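Side-chain contacts in class D beta-lactamase (Fusobacterium nucleatum subsp. polymorphum, PDB 4IED), which probably hydrolyses beta-lactam antibiotics such as penicillins to substituted beta-amino acids, giving resistance to them: residues Gly29-Tyr34 and Glu240-Glu245; Ser106-Tyr111 and Phe144-Pro149; Glu125-Leu130 and Lys135-Glu140; Gln178-Thr183 and Trp214-Asp219. All blocks are in the same frame, centred on the assembly; numbering follows the deposited sequence.

Interaction 1 (Gly29-Tyr34 and Glu240-Glu245); sequences GTFVVY and EEIVRE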
loop_
_atom_site.group_PDB
_atom_site.type_symbol
_atom_site.label_atom_id
_atom_site.label_comp_id
_atom_site.label_asym_id
_atom_site.label_seq_id
_atom_site.Cartn_x
_atom_site.Cartn_y
_atom_site.Cartn_z
ATOM N N GLY A 29 -5.411 -10.119 -13.036
ATOM C CA GLY A 29 -4.976 -9.710 -11.707
ATOM C C GLY A 29 -5.681 -10.515 -10.640
ATOM O O GLY A 29 -6.201 -11.582 -10.860
ATOM N N THR A 30 -5.621 -9.964 -9.410
ATOM C CA THR A 30 -6.233 -10.570 -8.293
ATOM C C THR A 30 -6.813 -9.464 -7.388
ATOM O O THR A 30 -6.355 -8.301 -7.408
ATOM C CB THR A 30 -5.162 -11.357 -7.460
ATOM O OG1 THR A 30 -5.828 -12.074 -6.384
ATOM C CG2 THR A 30 -4.032 -10.460 -6.861
ATOM N N PHE A 31 -7.792 -9.852 -6.551
ATOM C CA PHE A 31 -8.396 -8.898 -5.626
ATOM C C PHE A 31 -8.864 -9.678 -4.396
ATOM O O PHE A 31 -9.477 -10.721 -4.504
ATOM C CB PHE A 31 -9.571 -8.277 -6.380
ATOM C CG PHE A 31 -10.320 -7.089 -5.691
ATOM C CD1 PHE A 31 -9.845 -6.418 -4.612
ATOM C CD2 PHE A 31 -11.597 -6.733 -6.189
ATOM C CE1 PHE A 31 -10.567 -5.367 -4.083
ATOM C CE2 PHE A 31 -12.356 -5.710 -5.594
ATOM C CZ PHE A 31 -11.800 -5.088 -4.566
ATOM N N VAL A 32 -8.460 -9.206 -3.214
ATOM C CA VAL A 32 -8.877 -9.766 -1.942
ATOM C C VAL A 32 -9.467 -8.692 -1.098
ATOM O O VAL A 32 -8.887 -7.651 -0.960
ATOM C CB VAL A 32 -7.638 -10.354 -1.209
ATOM C CG1 VAL A 32 -8.031 -11.002 0.084
ATOM C CG2 VAL A 32 -6.964 -11.356 -2.121
ATOM N N VAL A 33 -10.607 -9.026 -0.503
ATOM C CA VAL A 33 -11.228 -8.189 0.505
ATOM C C VAL A 33 -11.476 -9.054 1.747
ATOM O O VAL A 33 -12.088 -10.093 1.647
ATOM C CB VAL A 33 -12.519 -7.532 0.047
ATOM C CG1 VAL A 33 -13.208 -6.785 1.232
ATOM C CG2 VAL A 33 -12.293 -6.644 -1.181
ATOM N N TYR A 34 -11.023 -8.573 2.918
ATOM C CA TYR A 34 -11.274 -9.216 4.234
ATOM C C TYR A 34 -12.331 -8.390 4.933
ATOM O O TYR A 34 -12.143 -7.169 5.134
ATOM C CB TYR A 34 -10.041 -9.345 5.086
ATOM C CG TYR A 34 -10.290 -9.936 6.481
ATOM C CD1 TYR A 34 -10.679 -11.249 6.620
ATOM C CD2 TYR A 34 -10.207 -9.142 7.638
ATOM C CE1 TYR A 34 -10.953 -11.779 7.880
ATOM C CE2 TYR A 34 -10.437 -9.655 8.876
ATOM C CZ TYR A 34 -10.755 -10.972 9.005
ATOM O OH TYR A 34 -11.050 -11.535 10.225
ATOM N N GLU A 240 -8.037 1.653 -8.687
ATOM C CA GLU A 240 -9.019 2.215 -7.745
ATOM C C GLU A 240 -10.441 2.092 -8.344
ATOM O O GLU A 240 -11.376 1.882 -7.561
ATOM C CB GLU A 240 -8.661 3.625 -7.509
ATOM C CG GLU A 240 -9.662 4.264 -6.531
ATOM C CD GLU A 240 -9.123 5.534 -5.896
ATOM O OE1 GLU A 240 -9.908 6.170 -5.101
ATOM O OE2 GLU A 240 -8.001 5.990 -6.081
ATOM N N GLU A 241 -10.643 2.138 -9.671
ATOM C CA GLU A 241 -11.971 1.984 -10.247
ATOM C C GLU A 241 -12.555 0.648 -9.842
ATOM O O GLU A 241 -13.721 0.564 -9.416
ATOM C CB GLU A 241 -11.906 2.092 -11.768
ATOM C CG GLU A 241 -11.753 3.524 -12.254
ATOM C CD GLU A 241 -11.580 3.621 -13.763
ATOM O OE1 GLU A 241 -11.783 2.512 -14.467
ATOM O OE2 GLU A 241 -11.291 4.775 -14.264
ATOM N N ILE A 242 -11.799 -0.448 -9.956
ATOM C CA ILE A 242 -12.357 -1.755 -9.674
ATOM C C ILE A 242 -12.696 -1.888 -8.186
ATOM O O ILE A 242 -13.753 -2.400 -7.795
ATOM C CB ILE A 242 -11.380 -2.909 -10.108
ATOM C CG1 ILE A 242 -11.335 -2.924 -11.632
ATOM C CG2 ILE A 242 -11.761 -4.236 -9.458
ATOM C CD1 ILE A 242 -10.174 -3.695 -12.194
ATOM N N VAL A 243 -11.758 -1.410 -7.361
ATOM C CA VAL A 243 -12.053 -1.411 -5.919
ATOM C C VAL A 243 -13.303 -0.635 -5.550
ATOM O O VAL A 243 -14.201 -1.178 -4.834
ATOM C CB VAL A 243 -10.828 -0.924 -5.127
ATOM C CG1 VAL A 243 -11.169 -0.828 -3.623
ATOM C CG2 VAL A 243 -9.673 -1.886 -5.322
ATOM N N ARG A 244 -13.455 0.563 -6.108
ATOM C CA ARG A 244 -14.690 1.340 -5.802
ATOM C C ARG A 244 -15.899 0.671 -6.359
ATOM O O ARG A 244 -16.973 0.713 -5.771
ATOM C CB ARG A 244 -14.494 2.770 -6.335
ATOM C CG ARG A 244 -13.589 3.639 -5.536
ATOM C CD ARG A 244 -13.382 5.039 -6.094
ATOM N NE ARG A 244 -12.679 5.893 -5.168
ATOM C CZ ARG A 244 -13.290 6.631 -4.257
ATOM N NH1 ARG A 244 -14.590 6.607 -4.080
ATOM N NH2 ARG A 244 -12.527 7.375 -3.449
ATOM N N GLU A 245 -15.822 0.006 -7.526
ATOM C CA GLU A 245 -17.016 -0.610 -8.113
ATOM C C GLU A 245 -17.475 -1.738 -7.181
ATOM O O GLU A 245 -18.665 -1.908 -6.929
ATOM C CB GLU A 245 -16.729 -1.090 -9.558
ATOM C CG GLU A 245 -16.717 0.074 -10.560
ATOM C CD GLU A 245 -16.548 -0.258 -12.032
ATOM O OE1 GLU A 245 -17.114 -1.281 -12.480
ATOM O OE2 GLU A 245 -15.909 0.636 -12.730
#

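Interaction 2 (Ser106-Tyr111 and Phe144-Pro149); sequences SQVPAY and FWLEGP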
loop_
_atom_site.group_PDB
_atom_site.type_symbol
_atom_site.label_atom_id
_atom_site.label_comp_id
_atom_site.label_asym_id
_atom_site.label_seq_id
_atom_site.Cartn_x
_atom_site.Cartn_y
_atom_site.Cartn_z
ATOM N N SER A 106 3.370 10.241 -3.306
ATOM C CA SER A 106 4.289 9.094 -3.590
ATOM C C SER A 106 5.686 9.588 -3.955
ATOM O O SER A 106 6.309 9.221 -4.985
ATOM C CB SER A 106 3.694 8.224 -4.702
ATOM O OG SER A 106 4.164 6.862 -4.503
ATOM N N GLN A 107 6.189 10.482 -3.119
ATOM C CA GLN A 107 7.449 11.199 -3.348
ATOM C C GLN A 107 8.643 10.251 -3.108
ATOM O O GLN A 107 9.227 10.182 -2.024
ATOM C CB GLN A 107 7.502 12.468 -2.479
ATOM C CG GLN A 107 8.639 13.453 -2.788
ATOM C CD GLN A 107 8.574 14.666 -1.881
ATOM O OE1 GLN A 107 8.192 14.488 -0.698
ATOM N NE2 GLN A 107 9.056 15.806 -2.317
ATOM N N VAL A 108 8.993 9.476 -4.110
ATOM C CA VAL A 108 10.047 8.477 -3.958
ATOM C C VAL A 108 11.295 9.023 -3.370
ATOM O O VAL A 108 11.862 8.343 -2.533
ATOM C CB VAL A 108 10.283 7.778 -5.281
ATOM C CG1 VAL A 108 11.274 6.597 -5.100
ATOM C CG2 VAL A 108 9.040 7.146 -5.856
ATOM N N PRO A 109 11.832 10.215 -3.815
ATOM C CA PRO A 109 13.102 10.576 -3.176
ATOM C C PRO A 109 13.060 10.750 -1.688
ATOM O O PRO A 109 14.092 10.543 -0.969
ATOM C CB PRO A 109 13.502 11.885 -3.844
ATOM C CG PRO A 109 12.373 12.202 -4.837
ATOM C CD PRO A 109 11.391 11.107 -4.884
ATOM N N ALA A 110 11.941 11.156 -1.110
ATOM C CA ALA A 110 11.784 11.336 0.337
ATOM C C ALA A 110 11.837 9.954 1.011
ATOM O O ALA A 110 12.450 9.841 2.035
ATOM C CB ALA A 110 10.454 12.013 0.619
ATOM N N TYR A 111 11.209 8.932 0.413
ATOM C CA TYR A 111 11.206 7.629 0.988
ATOM C C TYR A 111 12.537 6.881 0.758
ATOM O O TYR A 111 12.940 6.055 1.605
ATOM C CB TYR A 111 9.987 6.818 0.547
ATOM C CG TYR A 111 8.791 7.160 1.402
ATOM C CD1 TYR A 111 7.921 8.215 1.023
ATOM C CD2 TYR A 111 8.553 6.461 2.565
ATOM C CE1 TYR A 111 6.945 8.609 1.899
ATOM C CE2 TYR A 111 7.520 6.850 3.400
ATOM C CZ TYR A 111 6.701 7.889 3.015
ATOM O OH TYR A 111 5.660 8.287 3.864
ATOM N N PHE A 144 14.987 -1.737 -2.730
ATOM C CA PHE A 144 14.546 -3.118 -2.549
ATOM C C PHE A 144 13.082 -3.358 -2.706
ATOM O O PHE A 144 12.721 -4.459 -2.937
ATOM C CB PHE A 144 15.037 -3.690 -1.188
ATOM C CG PHE A 144 14.462 -2.972 0.024
ATOM C CD1 PHE A 144 13.275 -3.394 0.567
ATOM C CD2 PHE A 144 15.130 -1.918 0.655
ATOM C CE1 PHE A 144 12.675 -2.723 1.626
ATOM C CE2 PHE A 144 14.535 -1.227 1.689
ATOM C CZ PHE A 144 13.344 -1.682 2.219
ATOM N N TRP A 145 12.251 -2.324 -2.422
ATOM C CA TRP A 145 10.815 -2.457 -2.570
ATOM C C TRP A 145 10.296 -2.132 -3.979
ATOM O O TRP A 145 9.120 -2.305 -4.255
ATOM C CB TRP A 145 10.075 -1.558 -1.592
ATOM C CG TRP A 145 10.317 -0.048 -1.893
ATOM C CD1 TRP A 145 9.495 0.785 -2.517
ATOM C CD2 TRP A 145 11.394 0.771 -1.358
ATOM N NE1 TRP A 145 9.999 2.035 -2.542
ATOM C CE2 TRP A 145 11.170 2.085 -1.824
ATOM C CE3 TRP A 145 12.495 0.518 -0.535
ATOM C CZ2 TRP A 145 11.998 3.166 -1.492
ATOM C CZ3 TRP A 145 13.305 1.551 -0.195
ATOM C CH2 TRP A 145 13.056 2.904 -0.675
ATOM N N LEU A 146 11.169 -1.665 -4.891
ATOM C CA LEU A 146 10.765 -1.239 -6.227
ATOM C C LEU A 146 11.244 -2.061 -7.377
ATOM O O LEU A 146 10.657 -2.040 -8.492
ATOM C CB LEU A 146 11.003 0.282 -6.413
ATOM C CG LEU A 146 12.329 0.766 -6.178
ATOM C CD1 LEU A 146 13.134 0.776 -7.430
ATOM C CD2 LEU A 146 12.245 2.243 -5.613
ATOM N N GLU A 147 12.259 -2.858 -7.151
ATOM C CA GLU A 147 12.843 -3.678 -8.261
ATOM C C GLU A 147 13.218 -5.088 -7.794
ATOM O O GLU A 147 14.025 -5.760 -8.413
ATOM C CB GLU A 147 14.081 -2.991 -8.854
ATOM C CG GLU A 147 15.249 -2.803 -7.880
ATOM C CD GLU A 147 16.558 -2.271 -8.402
ATOM O OE1 GLU A 147 16.426 -1.469 -9.354
ATOM O OE2 GLU A 147 17.620 -2.662 -7.748
ATOM N N GLY A 148 12.644 -5.570 -6.717
ATOM C CA GLY A 148 13.204 -6.750 -6.039
ATOM C C GLY A 148 14.338 -6.333 -5.079
ATOM O O GLY A 148 14.989 -5.273 -5.249
ATOM N N PRO A 149 14.687 -7.247 -4.146
ATOM C CA PRO A 149 14.133 -8.566 -4.020
ATOM C C PRO A 149 12.911 -8.686 -3.154
ATOM O O PRO A 149 12.292 -9.788 -3.116
ATOM C CB PRO A 149 15.257 -9.338 -3.418
ATOM C CG PRO A 149 15.965 -8.351 -2.562
ATOM C CD PRO A 149 15.899 -7.059 -3.321
#

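Interaction 3 (Glu125-Leu130 and Lys135-Glu140); sequences EGLNKL and KEIGSE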
loop_
_atom_site.group_PDB
_atom_site.type_symbol
_atom_site.label_atom_id
_atom_site.label_comp_id
_atom_site.label_asym_id
_atom_site.label_seq_id
_atom_site.Cartn_x
_atom_site.Cartn_y
_atom_site.Cartn_z
ATOM N N GLU A 125 15.024 -5.267 10.671
ATOM C CA GLU A 125 14.335 -5.554 11.925
ATOM C C GLU A 125 12.876 -5.161 11.778
ATOM O O GLU A 125 11.991 -5.863 12.295
ATOM C CB GLU A 125 15.036 -4.756 13.025
ATOM C CG GLU A 125 16.309 -5.460 13.512
ATOM C CD GLU A 125 17.262 -4.701 14.396
ATOM O OE1 GLU A 125 18.155 -5.471 14.915
ATOM O OE2 GLU A 125 17.196 -3.420 14.513
ATOM N N GLY A 126 12.561 -4.065 11.076
ATOM C CA GLY A 126 11.210 -3.656 10.819
ATOM C C GLY A 126 10.362 -4.604 9.993
ATOM O O GLY A 126 9.244 -4.970 10.329
ATOM N N LEU A 127 10.983 -5.044 8.883
ATOM C CA LEU A 127 10.342 -6.036 8.007
ATOM C C LEU A 127 10.080 -7.349 8.799
ATOM O O LEU A 127 9.073 -7.994 8.650
ATOM C CB LEU A 127 11.184 -6.368 6.788
ATOM C CG LEU A 127 11.426 -5.236 5.762
ATOM C CD1 LEU A 127 12.310 -5.693 4.579
ATOM C CD2 LEU A 127 10.122 -4.696 5.264
ATOM N N ASN A 128 11.046 -7.694 9.664
ATOM C CA ASN A 128 10.975 -8.959 10.370
ATOM C C ASN A 128 9.899 -8.885 11.456
ATOM O O ASN A 128 9.137 -9.856 11.654
ATOM C CB ASN A 128 12.314 -9.310 10.986
ATOM C CG ASN A 128 13.314 -9.818 9.950
ATOM O OD1 ASN A 128 12.979 -9.891 8.773
ATOM N ND2 ASN A 128 14.479 -10.162 10.356
ATOM N N LYS A 129 9.783 -7.708 12.106
ATOM C CA LYS A 129 8.739 -7.460 13.139
ATOM C C LYS A 129 7.341 -7.532 12.510
ATOM O O LYS A 129 6.387 -8.059 13.132
ATOM C CB LYS A 129 8.983 -6.164 13.814
ATOM C CG LYS A 129 10.069 -6.228 14.847
ATOM C CD LYS A 129 10.565 -4.812 15.062
ATOM C CE LYS A 129 9.546 -4.025 15.786
ATOM N NZ LYS A 129 10.233 -2.782 16.252
ATOM N N LEU A 130 7.193 -6.996 11.285
ATOM C CA LEU A 130 5.990 -7.099 10.508
ATOM C C LEU A 130 5.713 -8.413 9.836
ATOM O O LEU A 130 4.643 -8.637 9.289
ATOM C CB LEU A 130 5.978 -6.012 9.407
ATOM C CG LEU A 130 5.869 -4.569 9.856
ATOM C CD1 LEU A 130 6.387 -3.593 8.835
ATOM C CD2 LEU A 130 4.482 -4.191 10.385
ATOM N N LYS A 135 10.487 -10.524 3.166
ATOM C CA LYS A 135 11.449 -9.859 4.088
ATOM C C LYS A 135 12.861 -9.698 3.440
ATOM O O LYS A 135 13.860 -9.525 4.136
ATOM C CB LYS A 135 11.567 -10.537 5.444
ATOM C CG LYS A 135 10.262 -10.702 6.211
ATOM C CD LYS A 135 10.273 -11.784 7.253
ATOM C CE LYS A 135 10.061 -13.201 6.718
ATOM N NZ LYS A 135 8.748 -13.458 6.121
ATOM N N GLU A 136 12.968 -9.640 2.139
ATOM C CA GLU A 136 14.283 -9.571 1.503
ATOM C C GLU A 136 14.610 -8.104 1.152
ATOM O O GLU A 136 13.825 -7.448 0.432
ATOM C CB GLU A 136 14.261 -10.388 0.239
ATOM C CG GLU A 136 14.015 -11.863 0.542
ATOM C CD GLU A 136 15.161 -12.475 1.316
ATOM O OE1 GLU A 136 16.322 -12.357 0.896
ATOM O OE2 GLU A 136 14.875 -13.189 2.281
ATOM N N ILE A 137 15.769 -7.683 1.576
ATOM C CA ILE A 137 16.302 -6.378 1.288
ATOM C C ILE A 137 17.403 -6.449 0.218
ATOM O O ILE A 137 17.740 -5.420 -0.399
ATOM C CB ILE A 137 16.736 -5.590 2.545
ATOM C CG1 ILE A 137 15.476 -5.336 3.391
ATOM C CG2 ILE A 137 17.563 -4.353 2.167
ATOM C CD1 ILE A 137 15.972 -4.865 4.742
ATOM N N GLY A 138 18.106 -7.570 0.054
ATOM C CA GLY A 138 19.238 -7.555 -0.929
ATOM C C GLY A 138 20.311 -6.576 -0.478
ATOM O O GLY A 138 20.586 -6.381 0.683
ATOM N N SER A 139 20.932 -5.920 -1.463
ATOM C CA SER A 139 22.035 -5.016 -1.263
ATOM C C SER A 139 21.755 -3.634 -1.831
ATOM O O SER A 139 22.721 -2.905 -2.139
ATOM C CB SER A 139 23.290 -5.612 -1.945
ATOM O OG SER A 139 23.115 -5.767 -3.329
ATOM N N GLU A 140 20.502 -3.201 -1.875
ATOM C CA GLU A 140 20.085 -1.895 -2.450
ATOM C C GLU A 140 19.072 -1.314 -1.452
ATOM O O GLU A 140 17.875 -1.529 -1.520
ATOM C CB GLU A 140 19.429 -2.029 -3.826
ATOM C CG GLU A 140 20.397 -2.490 -4.916
ATOM C CD GLU A 140 21.336 -1.466 -5.417
ATOM O OE1 GLU A 140 21.135 -0.280 -5.077
ATOM O OE2 GLU A 140 22.287 -1.812 -6.140
#

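Interaction 4 (Gln178-Thr183 and Trp214-Asp219); sequences QVKDIT and WIETSD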
loop_
_atom_site.group_PDB
_atom_site.type_symbol
_atom_site.label_atom_id
_atom_site.label_comp_id
_atom_site.label_asym_id
_atom_site.label_seq_id
_atom_site.Cartn_x
_atom_site.Cartn_y
_atom_site.Cartn_z
ATOM N N GLN A 178 -0.773 7.641 13.171
ATOM C CA GLN A 178 -0.217 8.533 12.202
ATOM C C GLN A 178 -0.272 7.953 10.822
ATOM O O GLN A 178 -0.690 8.617 9.843
ATOM C CB GLN A 178 1.188 8.924 12.560
ATOM C CG GLN A 178 1.322 9.931 13.651
ATOM C CD GLN A 178 2.740 10.150 13.949
ATOM O OE1 GLN A 178 3.499 10.787 13.224
ATOM N NE2 GLN A 178 3.183 9.517 15.003
ATOM N N VAL A 179 0.042 6.661 10.718
ATOM C CA VAL A 179 -0.005 6.057 9.401
ATOM C C VAL A 179 -1.453 5.941 8.884
ATOM O O VAL A 179 -1.745 6.133 7.688
ATOM C CB VAL A 179 0.728 4.670 9.411
ATOM C CG1 VAL A 179 0.537 3.959 8.038
ATOM C CG2 VAL A 179 2.209 4.881 9.692
ATOM N N LYS A 180 -2.392 5.660 9.772
ATOM C CA LYS A 180 -3.792 5.725 9.395
ATOM C C LYS A 180 -4.166 7.134 8.952
ATOM O O LYS A 180 -4.818 7.285 7.896
ATOM C CB LYS A 180 -4.682 5.359 10.603
ATOM C CG LYS A 180 -4.482 3.903 11.104
ATOM C CD LYS A 180 -5.503 3.593 12.215
ATOM C CE LYS A 180 -6.907 3.430 11.610
ATOM N NZ LYS A 180 -7.931 3.150 12.658
ATOM N N ASP A 181 -3.761 8.161 9.671
ATOM C CA ASP A 181 -4.194 9.491 9.333
ATOM C C ASP A 181 -3.671 9.941 7.953
ATOM O O ASP A 181 -4.376 10.561 7.171
ATOM C CB ASP A 181 -3.728 10.445 10.380
ATOM C CG ASP A 181 -4.488 11.761 10.346
ATOM O OD1 ASP A 181 -5.699 11.780 10.729
ATOM O OD2 ASP A 181 -3.883 12.817 10.010
ATOM N N ILE A 182 -2.416 9.654 7.648
ATOM C CA ILE A 182 -1.815 10.092 6.361
ATOM C C ILE A 182 -2.330 9.382 5.142
ATOM O O ILE A 182 -2.161 9.904 4.038
ATOM C CB ILE A 182 -0.280 10.021 6.395
ATOM C CG1 ILE A 182 0.255 8.592 6.409
ATOM C CG2 ILE A 182 0.243 10.878 7.595
ATOM C CD1 ILE A 182 1.729 8.402 6.567
ATOM N N THR A 183 -2.912 8.215 5.352
ATOM C CA THR A 183 -3.482 7.409 4.293
ATOM C C THR A 183 -4.965 7.634 4.019
ATOM O O THR A 183 -5.523 6.926 3.130
ATOM C CB THR A 183 -3.220 5.905 4.477
ATOM O OG1 THR A 183 -3.742 5.498 5.752
ATOM C CG2 THR A 183 -1.694 5.513 4.341
ATOM N N TRP A 214 -7.928 0.005 3.286
ATOM C CA TRP A 214 -9.092 -0.444 3.979
ATOM C C TRP A 214 -10.157 0.648 4.030
ATOM O O TRP A 214 -9.898 1.814 3.816
ATOM C CB TRP A 214 -8.774 -0.894 5.438
ATOM C CG TRP A 214 -8.394 0.268 6.356
ATOM C CD1 TRP A 214 -9.229 0.890 7.255
ATOM C CD2 TRP A 214 -7.068 0.793 6.579
ATOM N NE1 TRP A 214 -8.494 1.815 7.958
ATOM C CE2 TRP A 214 -7.190 1.837 7.523
ATOM C CE3 TRP A 214 -5.855 0.602 5.968
ATOM C CZ2 TRP A 214 -6.090 2.579 7.941
ATOM C CZ3 TRP A 214 -4.773 1.315 6.386
ATOM C CH2 TRP A 214 -4.886 2.346 7.300
ATOM N N ILE A 215 -11.376 0.201 4.381
ATOM C CA ILE A 215 -12.564 1.067 4.530
ATOM C C ILE A 215 -13.146 0.702 5.894
ATOM O O ILE A 215 -13.504 -0.444 6.164
ATOM C CB ILE A 215 -13.630 0.887 3.452
ATOM C CG1 ILE A 215 -13.070 1.248 2.123
ATOM C CG2 ILE A 215 -14.799 1.829 3.724
ATOM C CD1 ILE A 215 -14.015 1.004 0.975
ATOM N N GLU A 216 -13.256 1.743 6.743
ATOM C CA GLU A 216 -13.927 1.602 8.054
ATOM C C GLU A 216 -15.319 2.211 7.939
ATOM O O GLU A 216 -15.476 3.374 7.494
ATOM C CB GLU A 216 -13.120 2.211 9.205
ATOM C CG GLU A 216 -13.834 1.928 10.516
ATOM C CD GLU A 216 -12.976 1.920 11.773
ATOM O OE1 GLU A 216 -13.534 1.614 12.857
ATOM O OE2 GLU A 216 -11.765 2.146 11.773
ATOM N N THR A 217 -16.302 1.481 8.405
ATOM C CA THR A 217 -17.687 1.927 8.510
ATOM C C THR A 217 -18.088 1.966 9.980
ATOM O O THR A 217 -17.215 1.815 10.809
ATOM C CB THR A 217 -18.580 1.023 7.714
ATOM O OG1 THR A 217 -18.590 -0.281 8.330
ATOM C CG2 THR A 217 -18.120 0.867 6.252
ATOM N N SER A 218 -19.358 2.275 10.264
ATOM C CA SER A 218 -19.761 2.415 11.642
ATOM C C SER A 218 -19.573 1.138 12.427
ATOM O O SER A 218 -19.458 1.180 13.665
ATOM C CB SER A 218 -21.250 2.879 11.711
ATOM O OG SER A 218 -22.081 1.852 11.201
ATOM N N ASP A 219 -19.583 -0.020 11.773
ATOM C CA ASP A 219 -19.452 -1.273 12.481
ATOM C C ASP A 219 -18.650 -2.363 11.806
ATOM O O ASP A 219 -18.667 -3.498 12.243
ATOM C CB ASP A 219 -20.754 -1.883 12.950
ATOM C CG ASP A 219 -21.597 -2.380 11.790
ATOM O OD1 ASP A 219 -21.196 -2.104 10.608
ATOM O OD2 ASP A 219 -22.615 -3.009 12.002
HETATM O O HOH W 1 -9.714 3.005 10.364
HETATM O O HOH W 2 -10.214 1.124 13.725
#

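Interaction 1 (Gly29-Tyr34 and Glu240-Glu245)
F31 and V243 mark the nearest backbone approach of strand 29-35 to helix 238-249, with the CA of F31 8.3 Å from the CA of V243, a separation bridged chiefly by the F31 ring. Its CG is anti to the backbone N (chi1 -173°), and this torsion carries the ring from the strand out to two consecutive helix residues, both of which meet it from the same side of its plane. V243 lies near the CE1-CZ end: CE1 of F31 is 3.8 Å from CG2 of V243, while CZ of F31 is 3.9 Å from CA of V243, so the ring reaches the helix backbone itself. I242 lies near the CD2-CE2 edge, where CD2 of F31 meets CG2 of I242 at 4.1 Å, the two side chains sliding past each other in opposite directions. Both methyls come at the ring obliquely, and no hydrogen bond crosses the contact. Further residues add to the apolar surroundings: M18 of helix 16-25 touches F31, I21 of the same helix touches I242, and F224 and I226 of strand 221-229 touch V243. Such packing of the first and last helices together over one face of an antiparallel sheet is typical of the fold shared by serine beta-lactamases and penicillin-binding transpeptidases.

Interaction 2 (Ser106-Tyr111 and Phe144-Pro149)
W145 meets Y111 through the far corner of its indole, where CH2 of W145 approaches the backbone O of Y111 at 3.9 Å, obliquely to the ring. The CG of W145 lies between its backbone N and carbonyl carbon (chi1 66°), which sends the indole toward helix 108-130. Neighbouring side chains hold it there: CD2 of L146 sits 3.7 Å above one face of the indole, offset toward the rim, and CE3 of W145 stands 3.5 Å over the centre of the F144 ring. L146 has a chi2 of 92°, well away from a staggered value, and its CD2 also makes a loose contact of 4.5 Å with CG1 of V108. The Y111 ring turns elsewhere, its OH bonding T64 OG1. The polar edge of W145 is used as well, since NE1 donates to OQ2 of the carboxylated lysine at position 60, tying the indole to the group characteristic of class D active sites. S106-Q107-V108 is the family's S-X-V motif, and S106 OG bonds S57 OG and K196 NZ. The contact thus lies at the start of helix 108-130, with Y111 packed on A102 and I103 of helix 99-105, W145 on A115, and the 144-149 loop leading on to helix 154-165.

Interaction 3 (Glu125-Leu130 and Lys135-Glu140)
L127 reaches I137 with its CD1 methyl, and the helix faces the returning loop mainly through this leucine. Its CG is anti to the carbonyl carbon and its chain is then extended (chi2 179°), which thrusts CD1 to 3.4 Å from CG1 of I137, tighter than usual van der Waals contact. I137 CD1 is 3.8 Å from the same L127 CD1, so the isoleucine's longer branch does the touching. L127 also touches F59, while I137 packs on M123 and F144. Behind this pair the backbones come close, with CA of L127 5.6 Å from CA of K135, and CG of K135 rests 3.8 Å from the carbonyl O of L127. One residue on, the N128 side chain crosses the aliphatic part of K135 at about a right angle, near its CB and CD; the two ends of the amide are not reliably told apart. K135 then bends away at chi3 and chi4, which turns NZ to N131 OD1 and G133 O. Past I137 the chain makes a type II' beta turn to E140, with G138 at positive phi. A short reversal is closed in this way after helix 108-130; the loop carries E136, and N134 just precedes it, both of which bind magnesium in a structure of this protein.

Interaction 4 (Gln178-Thr183 and Trp214-Asp219)
K180 lays its aliphatic chain across the indole of W214 at about a right angle, joining the last turn of helix 173-182 to strand 208-216 in the antiparallel sheet of the serine beta-lactamase and penicillin-binding transpeptidase fold. CG of K180 comes closest, 3.8 Å from CZ2 of W214, with CE next to the same CZ2, and the approach is oblique to the ring. T183, just beyond the helix, also meets the indole crosswise, its OG1 lying 3.7 Å from CH2 of W214. The lysine and the threonine thus approach neighbouring ring atoms from opposite sides of the indole plane, while H194 stacks on the indole, and L161 and L164 of helix 154-165 pack against it. The indole is directed to this place by a chi1 of 69°, with CG between the backbone N and the carbonyl carbon. E216, two residues farther along the strand, has its CG anti to the backbone N and an extended chain beyond, so its carboxylate runs out beside the lysine tip. K180 NZ and E216 OE2 stay 4.1 Å apart, too far for a salt bridge, and the lysine also bonds S165 O. The opposite charges probably still attract, and a bound magnesium ion lies about 4 Å from the E216 side chain, but water makes the actual link. One water donates to E216 OE2 at 2.7 Å and accepts a weak bond from K180 NZ. A second lies in the plane of the indole and ties all three residues together: it accepts from W214 NE1 at 2.9 Å and from K180 NZ at 2.9 Å, and donates to E216 OE2 at 2.6 Å.

Interaction 1 joins distant parts of the chain, and the other three are nested within the loop it closes; interaction 3 lies inside interaction 2, and interaction 4 follows both. Interactions 2 and 3 share helix 108-130, at its start and its end, with centres 13 Å apart, and they touch where F144 CB lies 3.3 Å from I137 O. Interactions 1 and 4 reach the same antiparallel sheet, centres 17 Å apart, without touching. Interactions 1 and 2, centres 23 Å apart, fall on opposite sides of the chain's centre. Interactions 1 and 4 therefore tie helices to the sheet, in different places, while the other pair shapes the helical region, where interaction 2 borders the carboxylated lysine.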